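Local atomic coordinates of penicillin-binding protein 2 (Pbp2) (Helicobacter pylori, PDB entry 5LP5), a protein that probably cross-links peptidoglycan as a penicillin-binding transpeptidase during cell wall synthesis that maintains cell shape, and forms a complex with MreC. Residues A[163-168]-A[273-278]; A[192-197]-A[399-404]; A[253-258]-A[440-445]; A[508-513]-A[547-552]. All blocks are in the same frame, centred on the assembly; numbering follows the deposited sequence.

Contact 1: residues A[163-168]-A[273-278]; sequences LGYVGV and YNLNDF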
loop_
_atom_site.group_PDB
_atom_site.type_symbol
_atom_site.label_atom_id
_atom_site.label_comp_id
_atom_site.label_asym_id
_atom_site.label_seq_id
_atom_site.Cartn_x
_atom_site.Cartn_y
_atom_site.Cartn_z
ATOM N N LEU A 163 11.704 7.938 -9.209
ATOM C CA LEU A 163 11.037 6.938 -8.399
ATOM C C LEU A 163 11.064 5.560 -9.054
ATOM O O LEU A 163 11.440 4.573 -8.419
ATOM C CB LEU A 163 9.607 7.381 -8.116
ATOM C CG LEU A 163 9.452 8.746 -7.432
ATOM C CD1 LEU A 163 7.997 9.138 -7.415
ATOM C CD2 LEU A 163 9.997 8.706 -6.031
ATOM N N GLY A 164 10.711 5.504 -10.336
ATOM C CA GLY A 164 10.552 4.253 -11.041
ATOM C C GLY A 164 9.309 3.534 -10.553
ATOM O O GLY A 164 8.550 4.065 -9.740
ATOM N N TYR A 165 9.106 2.313 -11.027
ATOM C CA TYR A 165 7.892 1.579 -10.737
ATOM C C TYR A 165 8.136 0.095 -10.464
ATOM O O TYR A 165 9.135 -0.479 -10.862
ATOM C CB TYR A 165 6.894 1.745 -11.890
ATOM C CG TYR A 165 7.378 1.143 -13.176
ATOM C CD1 TYR A 165 7.201 -0.214 -13.436
ATOM C CD2 TYR A 165 8.048 1.913 -14.121
ATOM C CE1 TYR A 165 7.649 -0.778 -14.602
ATOM C CE2 TYR A 165 8.499 1.353 -15.293
ATOM C CZ TYR A 165 8.294 0.007 -15.529
ATOM O OH TYR A 165 8.731 -0.564 -16.707
ATOM N N VAL A 166 7.178 -0.515 -9.784
ATOM C CA VAL A 166 7.212 -1.927 -9.453
ATOM C C VAL A 166 6.326 -2.707 -10.423
ATOM O O VAL A 166 5.362 -2.163 -10.978
ATOM C CB VAL A 166 6.724 -2.174 -8.017
ATOM C CG1 VAL A 166 7.439 -1.245 -7.066
ATOM C CG2 VAL A 166 5.219 -1.978 -7.872
ATOM N N GLY A 167 6.668 -3.976 -10.617
ATOM C CA GLY A 167 5.897 -4.845 -11.492
ATOM C C GLY A 167 5.890 -6.280 -11.013
ATOM O O GLY A 167 6.431 -6.595 -9.953
ATOM N N VAL A 168 5.276 -7.151 -11.808
ATOM C CA VAL A 168 5.221 -8.576 -11.486
ATOM C C VAL A 168 6.611 -9.166 -11.629
ATOM O O VAL A 168 7.279 -8.935 -12.626
ATOM C CB VAL A 168 4.244 -9.354 -12.408
ATOM C CG1 VAL A 168 4.295 -10.836 -12.093
ATOM C CG2 VAL A 168 2.825 -8.860 -12.230
ATOM N N TYR A 273 6.672 10.347 -17.382
ATOM C CA TYR A 273 5.503 9.495 -17.671
ATOM C C TYR A 273 4.808 9.079 -16.377
ATOM O O TYR A 273 5.392 9.172 -15.309
ATOM C CB TYR A 273 5.898 8.255 -18.488
ATOM C CG TYR A 273 6.846 7.296 -17.793
ATOM C CD1 TYR A 273 6.375 6.158 -17.149
ATOM C CD2 TYR A 273 8.215 7.528 -17.780
ATOM C CE1 TYR A 273 7.244 5.278 -16.497
ATOM C CE2 TYR A 273 9.086 6.658 -17.132
ATOM C CZ TYR A 273 8.594 5.533 -16.493
ATOM O OH TYR A 273 9.460 4.695 -15.838
ATOM N N ASN A 274 3.562 8.622 -16.481
ATOM C CA ASN A 274 2.715 8.389 -15.305
ATOM C C ASN A 274 2.889 6.996 -14.755
ATOM O O ASN A 274 2.347 6.028 -15.295
ATOM C CB ASN A 274 1.244 8.628 -15.619
ATOM C CG ASN A 274 0.345 8.444 -14.402
ATOM O OD1 ASN A 274 0.752 7.925 -13.359
ATOM N ND2 ASN A 274 -0.905 8.893 -14.533
ATOM N N LEU A 275 3.589 6.924 -13.626
ATOM C CA LEU A 275 3.968 5.663 -13.013
ATOM C C LEU A 275 2.784 4.748 -12.707
ATOM O O LEU A 275 2.948 3.533 -12.655
ATOM C CB LEU A 275 4.751 5.929 -11.743
ATOM C CG LEU A 275 6.117 6.594 -11.919
ATOM C CD1 LEU A 275 6.613 7.085 -10.556
ATOM C CD2 LEU A 275 7.170 5.683 -12.574
ATOM N N ASN A 276 1.594 5.318 -12.499
ATOM C CA ASN A 276 0.431 4.493 -12.154
ATOM C C ASN A 276 -0.022 3.586 -13.299
ATOM O O ASN A 276 -0.659 2.576 -13.060
ATOM C CB ASN A 276 -0.739 5.357 -11.717
ATOM C CG ASN A 276 -0.570 5.911 -10.350
ATOM O OD1 ASN A 276 -0.613 5.186 -9.359
ATOM N ND2 ASN A 276 -0.436 7.222 -10.274
ATOM N N ASP A 277 0.300 3.940 -14.539
ATOM C CA ASP A 277 -0.160 3.146 -15.688
ATOM C C ASP A 277 0.562 1.796 -15.796
ATOM O O ASP A 277 0.118 0.915 -16.523
ATOM C CB ASP A 277 -0.006 3.941 -16.991
ATOM C CG ASP A 277 -0.837 5.212 -17.012
ATOM O OD1 ASP A 277 -1.884 5.262 -16.322
ATOM O OD2 ASP A 277 -0.443 6.170 -17.713
ATOM N N PHE A 278 1.665 1.637 -15.074
ATOM C CA PHE A 278 2.387 0.378 -15.057
ATOM C C PHE A 278 1.905 -0.585 -13.965
ATOM O O PHE A 278 2.137 -1.795 -14.069
ATOM C CB PHE A 278 3.907 0.623 -14.911
ATOM C CG PHE A 278 4.546 1.134 -16.162
ATOM C CD1 PHE A 278 4.532 2.490 -16.452
ATOM C CD2 PHE A 278 5.125 0.257 -17.071
ATOM C CE1 PHE A 278 5.089 2.965 -17.624
ATOM C CE2 PHE A 278 5.687 0.726 -18.244
ATOM C CZ PHE A 278 5.666 2.084 -18.520
#

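Contact 2: residues A[192-197]-A[399-404]; sequences EKEYNK and DLPNEF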
loop_
_atom_site.group_PDB
_atom_site.type_symbol
_atom_site.label_atom_id
_atom_site.label_comp_id
_atom_site.label_asym_id
_atom_site.label_seq_id
_atom_site.Cartn_x
_atom_site.Cartn_y
_atom_site.Cartn_z
ATOM N N GLU A 192 12.770 2.386 -7.014
ATOM C CA GLU A 192 12.058 1.164 -6.653
ATOM C C GLU A 192 12.953 -0.034 -6.898
ATOM O O GLU A 192 12.887 -1.026 -6.181
ATOM C CB GLU A 192 10.805 1.004 -7.486
ATOM C CG GLU A 192 9.690 1.971 -7.147
ATOM C CD GLU A 192 8.848 1.541 -5.949
ATOM O OE1 GLU A 192 9.377 0.783 -5.097
ATOM O OE2 GLU A 192 7.657 1.971 -5.854
ATOM N N LYS A 193 13.766 0.049 -7.945
ATOM C CA LYS A 193 14.693 -1.010 -8.260
ATOM C C LYS A 193 15.970 -0.890 -7.432
ATOM O O LYS A 193 16.391 -1.845 -6.812
ATOM C CB LYS A 193 15.040 -1.004 -9.735
ATOM C CG LYS A 193 15.699 -2.300 -10.137
ATOM C CD LYS A 193 16.374 -2.258 -11.471
ATOM C CE LYS A 193 17.357 -3.413 -11.536
ATOM N NZ LYS A 193 17.862 -3.601 -12.910
ATOM N N GLU A 194 16.581 0.287 -7.411
ATOM C CA GLU A 194 17.856 0.455 -6.724
ATOM C C GLU A 194 17.725 0.040 -5.248
ATOM O O GLU A 194 18.601 -0.632 -4.707
ATOM C CB GLU A 194 18.367 1.895 -6.868
ATOM C CG GLU A 194 19.740 2.176 -6.246
ATOM C CD GLU A 194 20.924 1.764 -7.086
ATOM O OE1 GLU A 194 20.753 1.430 -8.269
ATOM O OE2 GLU A 194 22.047 1.807 -6.565
ATOM N N TYR A 195 16.618 0.399 -4.613
ATOM C CA TYR A 195 16.454 0.129 -3.193
ATOM C C TYR A 195 15.399 -0.938 -2.944
ATOM O O TYR A 195 14.677 -0.886 -1.938
ATOM C CB TYR A 195 16.153 1.436 -2.433
ATOM C CG TYR A 195 17.371 2.348 -2.310
ATOM C CD1 TYR A 195 17.532 3.448 -3.145
ATOM C CD2 TYR A 195 18.371 2.083 -1.368
ATOM C CE1 TYR A 195 18.646 4.257 -3.039
ATOM C CE2 TYR A 195 19.473 2.895 -1.258
ATOM C CZ TYR A 195 19.608 3.976 -2.097
ATOM O OH TYR A 195 20.712 4.798 -1.995
ATOM N N ASN A 196 15.340 -1.933 -3.842
ATOM C CA ASN A 196 14.301 -2.967 -3.761
ATOM C C ASN A 196 14.378 -3.751 -2.469
ATOM O O ASN A 196 13.380 -3.907 -1.768
ATOM C CB ASN A 196 14.402 -3.955 -4.894
ATOM C CG ASN A 196 13.152 -4.802 -5.020
ATOM O OD1 ASN A 196 12.110 -4.294 -5.406
ATOM N ND2 ASN A 196 13.244 -6.089 -4.699
ATOM N N LYS A 197 15.573 -4.252 -2.164
ATOM C CA LYS A 197 15.787 -5.023 -0.952
ATOM C C LYS A 197 15.299 -4.301 0.285
ATOM O O LYS A 197 14.603 -4.892 1.105
ATOM C CB LYS A 197 17.263 -5.351 -0.786
ATOM C CG LYS A 197 17.746 -6.395 -1.759
ATOM C CD LYS A 197 19.009 -7.068 -1.252
ATOM C CE LYS A 197 19.609 -7.981 -2.314
ATOM N NZ LYS A 197 20.051 -7.214 -3.518
ATOM N N ASP A 399 22.664 7.146 -7.015
ATOM C CA ASP A 399 21.989 5.942 -6.539
ATOM C C ASP A 399 20.744 5.576 -7.386
ATOM O O ASP A 399 19.602 5.517 -6.897
ATOM C CB ASP A 399 21.684 6.034 -5.028
ATOM C CG ASP A 399 20.795 7.212 -4.653
ATOM O OD1 ASP A 399 20.709 8.199 -5.401
ATOM O OD2 ASP A 399 20.169 7.141 -3.587
ATOM N N LEU A 400 21.001 5.344 -8.673
ATOM C CA LEU A 400 20.042 4.757 -9.599
ATOM C C LEU A 400 20.761 3.642 -10.324
ATOM O O LEU A 400 21.984 3.538 -10.244
ATOM C CB LEU A 400 19.553 5.790 -10.616
ATOM C CG LEU A 400 18.651 6.910 -10.125
ATOM C CD1 LEU A 400 18.269 7.814 -11.298
ATOM C CD2 LEU A 400 17.422 6.300 -9.477
ATOM N N PRO A 401 20.010 2.791 -11.041
ATOM C CA PRO A 401 20.682 1.804 -11.886
ATOM C C PRO A 401 21.235 2.392 -13.200
ATOM O O PRO A 401 20.673 3.346 -13.763
ATOM C CB PRO A 401 19.577 0.781 -12.174
ATOM C CG PRO A 401 18.383 1.184 -11.360
ATOM C CD PRO A 401 18.548 2.634 -11.069
ATOM N N ASN A 402 22.335 1.806 -13.653
ATOM C CA ASN A 402 22.916 2.072 -14.971
ATOM C C ASN A 402 23.184 3.533 -15.255
ATOM O O ASN A 402 22.679 4.039 -16.232
ATOM C CB ASN A 402 22.000 1.543 -16.084
ATOM C CG ASN A 402 22.086 0.043 -16.259
ATOM O OD1 ASN A 402 21.468 -0.734 -15.515
ATOM N ND2 ASN A 402 22.829 -0.378 -17.282
ATOM N N GLU A 403 23.981 4.215 -14.442
ATOM C CA GLU A 403 24.427 5.557 -14.820
ATOM C C GLU A 403 25.442 5.484 -15.967
ATOM O O GLU A 403 26.356 4.670 -15.947
ATOM C CB GLU A 403 25.054 6.279 -13.644
ATOM C CG GLU A 403 25.261 7.753 -13.919
ATOM C CD GLU A 403 26.108 8.422 -12.872
ATOM O OE1 GLU A 403 26.299 7.826 -11.792
ATOM O OE2 GLU A 403 26.579 9.545 -13.139
ATOM N N PHE A 404 25.267 6.337 -16.967
ATOM C CA PHE A 404 26.177 6.383 -18.111
ATOM C C PHE A 404 27.457 7.135 -17.790
ATOM O O PHE A 404 27.414 8.220 -17.224
ATOM C CB PHE A 404 25.501 7.074 -19.292
ATOM C CG PHE A 404 24.555 6.201 -20.056
ATOM C CD1 PHE A 404 24.179 4.941 -19.575
ATOM C CD2 PHE A 404 23.994 6.659 -21.238
ATOM C CE1 PHE A 404 23.301 4.152 -20.278
ATOM C CE2 PHE A 404 23.103 5.873 -21.935
ATOM C CZ PHE A 404 22.769 4.616 -21.461
#

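Contact 3: residues A[253-258]-A[440-445]; sequences AILVMD and TPLQVL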
loop_
_atom_site.group_PDB
_atom_site.type_symbol
_atom_site.label_atom_id
_atom_site.label_comp_id
_atom_site.label_asym_id
_atom_site.label_seq_id
_atom_site.Cartn_x
_atom_site.Cartn_y
_atom_site.Cartn_z
ATOM N N ALA A 253 16.200 18.180 -19.365
ATOM C CA ALA A 253 16.437 17.728 -18.001
ATOM C C ALA A 253 16.919 18.858 -17.107
ATOM O O ALA A 253 17.605 19.775 -17.575
ATOM C CB ALA A 253 17.452 16.610 -17.990
ATOM N N ILE A 254 16.567 18.765 -15.824
ATOM C CA ILE A 254 16.938 19.788 -14.846
ATOM C C ILE A 254 17.293 19.228 -13.460
ATOM O O ILE A 254 16.670 18.292 -12.979
ATOM C CB ILE A 254 15.848 20.859 -14.717
ATOM C CG1 ILE A 254 16.291 21.932 -13.731
ATOM C CG2 ILE A 254 14.524 20.242 -14.290
ATOM C CD1 ILE A 254 15.475 23.191 -13.866
ATOM N N LEU A 255 18.302 19.828 -12.835
ATOM C CA LEU A 255 18.900 19.279 -11.627
ATOM C C LEU A 255 19.253 20.371 -10.670
ATOM O O LEU A 255 19.878 21.341 -11.046
ATOM C CB LEU A 255 20.194 18.543 -11.962
ATOM C CG LEU A 255 20.088 17.193 -12.666
ATOM C CD1 LEU A 255 21.445 16.795 -13.224
ATOM C CD2 LEU A 255 19.574 16.150 -11.683
ATOM N N VAL A 256 18.844 20.198 -9.422
ATOM C CA VAL A 256 19.277 21.070 -8.341
ATOM C C VAL A 256 20.005 20.203 -7.337
ATOM O O VAL A 256 19.536 19.104 -7.033
ATOM C CB VAL A 256 18.091 21.760 -7.643
ATOM C CG1 VAL A 256 18.570 22.542 -6.440
ATOM C CG2 VAL A 256 17.368 22.678 -8.609
ATOM N N MET A 257 21.129 20.694 -6.821
ATOM C CA MET A 257 21.917 19.896 -5.897
ATOM C C MET A 257 22.597 20.679 -4.794
ATOM O O MET A 257 23.291 21.644 -5.037
ATOM C CB MET A 257 22.980 19.125 -6.653
ATOM C CG MET A 257 23.822 18.235 -5.747
ATOM S SD MET A 257 25.119 17.308 -6.585
ATOM C CE MET A 257 26.236 18.603 -7.103
ATOM N N ASP A 258 22.413 20.219 -3.566
ATOM C CA ASP A 258 23.187 20.699 -2.423
ATOM C C ASP A 258 24.657 20.340 -2.657
ATOM O O ASP A 258 25.046 19.182 -2.543
ATOM C CB ASP A 258 22.657 20.028 -1.154
ATOM C CG ASP A 258 23.276 20.571 0.113
ATOM O OD1 ASP A 258 24.457 20.977 0.062
ATOM O OD2 ASP A 258 22.592 20.564 1.171
ATOM N N THR A 440 26.657 13.548 -19.462
ATOM C CA THR A 440 25.302 13.486 -18.896
ATOM C C THR A 440 25.062 14.762 -18.112
ATOM O O THR A 440 25.997 15.333 -17.569
ATOM C CB THR A 440 25.128 12.272 -17.941
ATOM O OG1 THR A 440 26.134 12.280 -16.901
ATOM C CG2 THR A 440 25.187 10.942 -18.713
ATOM N N PRO A 441 23.806 15.236 -18.063
ATOM C CA PRO A 441 23.469 16.340 -17.169
ATOM C C PRO A 441 23.960 16.157 -15.745
ATOM O O PRO A 441 24.321 17.136 -15.108
ATOM C CB PRO A 441 21.952 16.374 -17.222
ATOM C CG PRO A 441 21.642 15.949 -18.609
ATOM C CD PRO A 441 22.690 14.936 -18.976
ATOM N N LEU A 442 24.010 14.919 -15.263
ATOM C CA LEU A 442 24.616 14.656 -13.955
ATOM C C LEU A 442 26.102 15.061 -13.904
ATOM O O LEU A 442 26.543 15.713 -12.956
ATOM C CB LEU A 442 24.423 13.197 -13.541
ATOM C CG LEU A 442 23.096 12.877 -12.819
ATOM C CD1 LEU A 442 22.916 11.366 -12.638
ATOM C CD2 LEU A 442 22.980 13.540 -11.461
ATOM N N GLN A 443 26.861 14.686 -14.923
ATOM C CA GLN A 443 28.293 15.007 -14.978
ATOM C C GLN A 443 28.533 16.506 -14.903
ATOM O O GLN A 443 29.403 16.972 -14.136
ATOM C CB GLN A 443 28.948 14.400 -16.239
ATOM C CG GLN A 443 29.214 12.898 -16.076
ATOM C CD GLN A 443 29.727 12.201 -17.317
ATOM O OE1 GLN A 443 29.368 12.545 -18.442
ATOM N NE2 GLN A 443 30.575 11.201 -17.109
ATOM N N VAL A 444 27.739 17.259 -15.671
ATOM C CA VAL A 444 27.861 18.730 -15.724
ATOM C C VAL A 444 27.573 19.345 -14.353
ATOM O O VAL A 444 28.283 20.253 -13.908
ATOM C CB VAL A 444 26.904 19.324 -16.768
ATOM C CG1 VAL A 444 26.976 20.842 -16.772
ATOM C CG2 VAL A 444 27.220 18.780 -18.154
ATOM N N LEU A 445 26.531 18.831 -13.693
ATOM C CA LEU A 445 26.127 19.253 -12.349
ATOM C C LEU A 445 27.207 19.019 -11.299
ATOM O O LEU A 445 27.514 19.937 -10.507
ATOM C CB LEU A 445 24.850 18.512 -11.931
ATOM C CG LEU A 445 24.358 18.716 -10.493
ATOM C CD1 LEU A 445 23.639 20.040 -10.310
ATOM C CD2 LEU A 445 23.448 17.578 -10.091
#

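Contact 4: residues A[508-513]-A[547-552]; sequences ITLACK and AFLPYE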
loop_
_atom_site.group_PDB
_atom_site.type_symbol
_atom_site.label_atom_id
_atom_site.label_comp_id
_atom_site.label_asym_id
_atom_site.label_seq_id
_atom_site.Cartn_x
_atom_site.Cartn_y
_atom_site.Cartn_z
ATOM N N ILE A 508 18.814 36.684 -5.888
ATOM C CA ILE A 508 20.122 36.356 -5.345
ATOM C C ILE A 508 21.164 36.554 -6.437
ATOM O O ILE A 508 20.831 36.602 -7.635
ATOM C CB ILE A 508 20.173 34.866 -4.913
ATOM C CG1 ILE A 508 19.063 34.538 -3.914
ATOM C CG2 ILE A 508 21.525 34.496 -4.309
ATOM C CD1 ILE A 508 19.228 35.213 -2.572
ATOM N N THR A 509 22.430 36.627 -6.029
ATOM C CA THR A 509 23.534 36.679 -6.980
ATOM C C THR A 509 23.874 35.314 -7.535
ATOM O O THR A 509 24.085 34.365 -6.786
ATOM C CB THR A 509 24.789 37.295 -6.366
ATOM O OG1 THR A 509 24.442 38.521 -5.708
ATOM C CG2 THR A 509 25.789 37.611 -7.443
ATOM N N LEU A 510 23.939 35.259 -8.865
ATOM C CA LEU A 510 24.164 34.043 -9.615
ATOM C C LEU A 510 25.535 34.037 -10.292
ATOM O O LEU A 510 26.106 35.085 -10.585
ATOM C CB LEU A 510 23.079 33.898 -10.687
ATOM C CG LEU A 510 21.672 33.511 -10.232
ATOM C CD1 LEU A 510 20.620 33.755 -11.298
ATOM C CD2 LEU A 510 21.644 32.052 -9.840
ATOM N N ALA A 511 26.033 32.829 -10.549
ATOM C CA ALA A 511 27.252 32.596 -11.322
ATOM C C ALA A 511 26.994 31.395 -12.248
ATOM O O ALA A 511 26.611 30.332 -11.781
ATOM C CB ALA A 511 28.409 32.310 -10.382
ATOM N N CYS A 512 27.212 31.566 -13.549
ATOM C CA CYS A 512 26.791 30.581 -14.555
ATOM C C CYS A 512 27.841 30.345 -15.658
ATOM O O CYS A 512 28.901 30.968 -15.696
ATOM C CB CYS A 512 25.466 31.048 -15.206
ATOM S SG CYS A 512 25.528 32.752 -15.857
ATOM N N LYS A 513 27.529 29.401 -16.536
ATOM C CA LYS A 513 28.198 29.224 -17.822
ATOM C C LYS A 513 27.170 28.643 -18.786
ATOM O O LYS A 513 26.473 27.680 -18.467
ATOM C CB LYS A 513 29.411 28.296 -17.721
ATOM C CG LYS A 513 30.168 28.096 -19.037
ATOM C CD LYS A 513 30.904 29.358 -19.474
ATOM C CE LYS A 513 31.141 29.416 -20.975
ATOM N NZ LYS A 513 29.939 29.861 -21.751
ATOM N N ALA A 547 25.154 26.467 -13.282
ATOM C CA ALA A 547 25.294 27.637 -12.407
ATOM C C ALA A 547 25.366 27.253 -10.930
ATOM O O ALA A 547 24.793 26.243 -10.531
ATOM C CB ALA A 547 24.136 28.611 -12.641
ATOM N N PHE A 548 26.080 28.055 -10.137
ATOM C CA PHE A 548 26.074 27.915 -8.677
ATOM C C PHE A 548 25.574 29.174 -7.955
ATOM O O PHE A 548 25.652 30.300 -8.469
ATOM C CB PHE A 548 27.438 27.502 -8.146
ATOM C CG PHE A 548 28.496 28.550 -8.278
ATOM C CD1 PHE A 548 28.743 29.434 -7.250
ATOM C CD2 PHE A 548 29.284 28.618 -9.417
ATOM C CE1 PHE A 548 29.743 30.386 -7.358
ATOM C CE2 PHE A 548 30.289 29.557 -9.532
ATOM C CZ PHE A 548 30.518 30.446 -8.497
ATOM N N LEU A 549 25.046 28.967 -6.760
ATOM C CA LEU A 549 24.432 30.047 -6.025
ATOM C C LEU A 549 24.418 29.765 -4.527
ATOM O O LEU A 549 24.383 28.617 -4.097
ATOM C CB LEU A 549 23.000 30.290 -6.522
ATOM C CG LEU A 549 21.941 29.236 -6.189
ATOM C CD1 LEU A 549 20.543 29.812 -6.252
ATOM C CD2 LEU A 549 22.080 28.065 -7.129
ATOM N N PRO A 550 24.452 30.825 -3.729
ATOM C CA PRO A 550 24.680 32.213 -4.129
ATOM C C PRO A 550 26.174 32.467 -4.392
ATOM O O PRO A 550 27.036 31.767 -3.838
ATOM C CB PRO A 550 24.197 32.994 -2.914
ATOM C CG PRO A 550 24.429 32.067 -1.759
ATOM C CD PRO A 550 24.184 30.685 -2.294
ATOM N N TYR A 551 26.493 33.448 -5.224
ATOM C CA TYR A 551 27.891 33.643 -5.609
ATOM C C TYR A 551 28.810 33.866 -4.405
ATOM O O TYR A 551 29.923 33.339 -4.350
ATOM C CB TYR A 551 28.048 34.799 -6.603
ATOM C CG TYR A 551 29.499 35.174 -6.809
ATOM C CD1 TYR A 551 30.411 34.236 -7.286
ATOM C CD2 TYR A 551 29.971 36.443 -6.486
ATOM C CE1 TYR A 551 31.750 34.557 -7.445
ATOM C CE2 TYR A 551 31.309 36.772 -6.663
ATOM C CZ TYR A 551 32.190 35.816 -7.144
ATOM O OH TYR A 551 33.510 36.085 -7.328
ATOM N N GLU A 552 28.331 34.646 -3.443
ATOM C CA GLU A 552 29.155 35.120 -2.323
ATOM C C GLU A 552 29.592 33.986 -1.396
ATOM O O GLU A 552 30.613 34.084 -0.726
ATOM C CB GLU A 552 28.396 36.172 -1.515
ATOM C CG GLU A 552 28.067 37.457 -2.269
ATOM C CD GLU A 552 26.959 37.307 -3.307
ATOM O OE1 GLU A 552 26.024 36.497 -3.129
ATOM O OE2 GLU A 552 27.022 38.015 -4.327
#

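Contact 1: residues A[163-168]-A[273-278]
Y165 and F278 lie ring on ring in a face-to-face aromatic stack that joins the region of the dimerisation family to the transpeptidase family region. The two centroids are 4.2 Å apart and the planes are turned by only 18°. The stack is displaced: F278 CG sits over the middle of the Y165 ring, while Y165 CE2 sits over the middle of the F278 ring. CB of F278 extends the overlap as a CH-pi donor, 4.0 Å from the Y165 centroid, so the tyrosine face is met by CB, CG and the CD2-CE2 side of the phenylalanine, with CE2 reaching the phenol OH. The Y165 side chain stands between its own backbone N and carbonyl carbon (chi1 65°), and this places the ring beside F278.

L275 fills the adjoining corner. Its methyl CD2 lies 4.0 Å from Y165 CB, near the plane of the tyrosine ring, and also touches G164 O at 3.5 Å. The second methyl, CD1, reaches back to L163, whose side chain meets that of L275 at about a right angle. G164, with positive phi, is where the chain leaves helix 160-163 before entering strand 166-168. W287 and L290 of helix 284-291 also pack on F278, and L290 touches Y273 as well. Segment 273-278 is itself folded by an Asx turn, in which N274 OD1 accepts from N276 N. At the edge of the Y165 ring comes Y273, whose OH lies in the ring plane, 3.5 Å from Y165 CE2.

Contact 2: residues A[192-197]-A[399-404]
The short turn between helix 190-194 and helix 196-200 meets a loop of the transpeptidase region here, with Y195 hydrogen-bonded to D399 across the junction. Y195 both leaves the first helix and occupies the N-cap position of the second. The phenol OH donates to D399 OD2 at 2.9 Å, on the lone pair that faces away from the other carboxylate oxygen. The carboxylate lies at the edge of the Y195 ring, with its plane turned 79° from that of the ring. D399 folds its CG between its own N and carbonyl carbon (chi1 60°), and there the backbone N-H groups of F461 and A462 also serve it, through OD1 and OD2 respectively.

E194 lies beside this bond and meets mainly the backbone, along with the edge of the P401 ring. Its CG is 3.4 Å from D399 O, and the bend at chi2 (81°) turns OE1 toward the peptide joining L400 to P401. E194 OE1 lies beside that link without a hydrogen bond, since L400 O is a second acceptor and P401 N carries no hydrogen. At the margin, the aliphatic part of the extended K193 chain brushes the proline ring, CD to P401 CG at 4.0 Å. With two backbone N-H groups and one phenol converging on D399, the aspartate is probably stabilised as an anion and is fixed in its rotation, giving Y195 a well-defined acceptor.

Contact 3: residues A[253-258]-A[440-445]
L255 and L445 carry the tight part of this strand-on-helix contact, in which helix 441-453 packs against strand 252-258 of the five-stranded antiparallel sheet of the transpeptidase fold. The short axes run 9.2 Å apart at 33°; A253 and L255 meet P441, and L255 and M257 share L445. L255 CD1 enters between P441, L442 and L445, lying 3.5 Å from P441 O and 3.8 Å from L445 CD2. L445 holds its CG opposite its backbone N (chi1 174°) and spreads both methyls over the strand; CD1 and CD2 each lie 3.8 Å from M257 CB. The methionine is extended to SD, then bends so that CE comes beside L445 CG and O.

The packing is looser at the start of the strand, where A253 CB and the ring atom P441 CG are 4.3 Å apart. On the side of the helix turned from the strand lies its polar start, a capping box: Q443 N bonds to T440 OG1, and T440 N to Q443 OE1. The capping pair satisfies T440 N and Q443 N, while Q443 NE2 bonds to E394 O; between the two segments themselves the contact is one of buried apolar packing.

Contact 4: residues A[508-513]-A[547-552]
A511 CB rests over one face of the F548 ring, the apolar centre of an antiparallel strand pair at the edge of the transpeptidase sheet. The methyl carbon is 3.6 Å from the ring centroid, a CH-pi contact shifted toward the CZ and CE2 rim. F548 sets its CG between its own N and carbonyl carbon (chi1 68°), and this brings the ring under the alanine. Y551 adds CD1 beside A511 CB, and its ring stacks with that of Y489.

The opposite face of the pair carries C512 and A547, whose CB atoms are 3.8 Å apart at a non-hydrogen-bonded position. C512 SG continues into the disulfide with C492, fastening this edge strand to helix 475-493. Farther along, L510 CD2 lies 4.0 Å from L549 CB, the two side chains running the same way, and I508 CG2 packs on P550 CB.

The backbone bonds form the next layer. A511 and F548 are the hydrogen-bonded pair: F548 N gives to A511 O at 2.9 Å, and A511 N gives to F548 O at 3.3 Å. Beyond the cis peptide before P550, Y551 N reaches T509 O at 3.0 Å from above the carbonyl plane. Outermost, T509 OG1 donates weakly to E552 OE2. K513 begins a KTG sequence and touches S311, the serine of a probable SxxK motif, as in penicillin-binding proteins. Covalent sulfur, backbone bonds and ring contacts together therefore fix the strand leading to this probable active-site edge, while the threonine–glutamate bond at the rim is weak.

From the N terminus, 163-168 and 192-197 come first, followed by strand 253-258 and then 273-278, which closes contact 1. Contact 2 closes at 399-404 and contact 3 at 440-445. These three cross one another pairwise and none is nested. Contact 4 opens and closes afterwards, in series, with a much shorter loop. Contacts 1 and 2 tie the dimerisation region to the transpeptidase region and touch directly, L163 O lying 2.9 Å from E192 N, a probable hydrogen bond. Contact 2 meets contact 3 through F404 and T440. Contacts 3 and 4, centres about 15 Å apart, both reach the same sheet, contact 3 through strand 253-258 and contact 4 through strands 511-517 and 542-549.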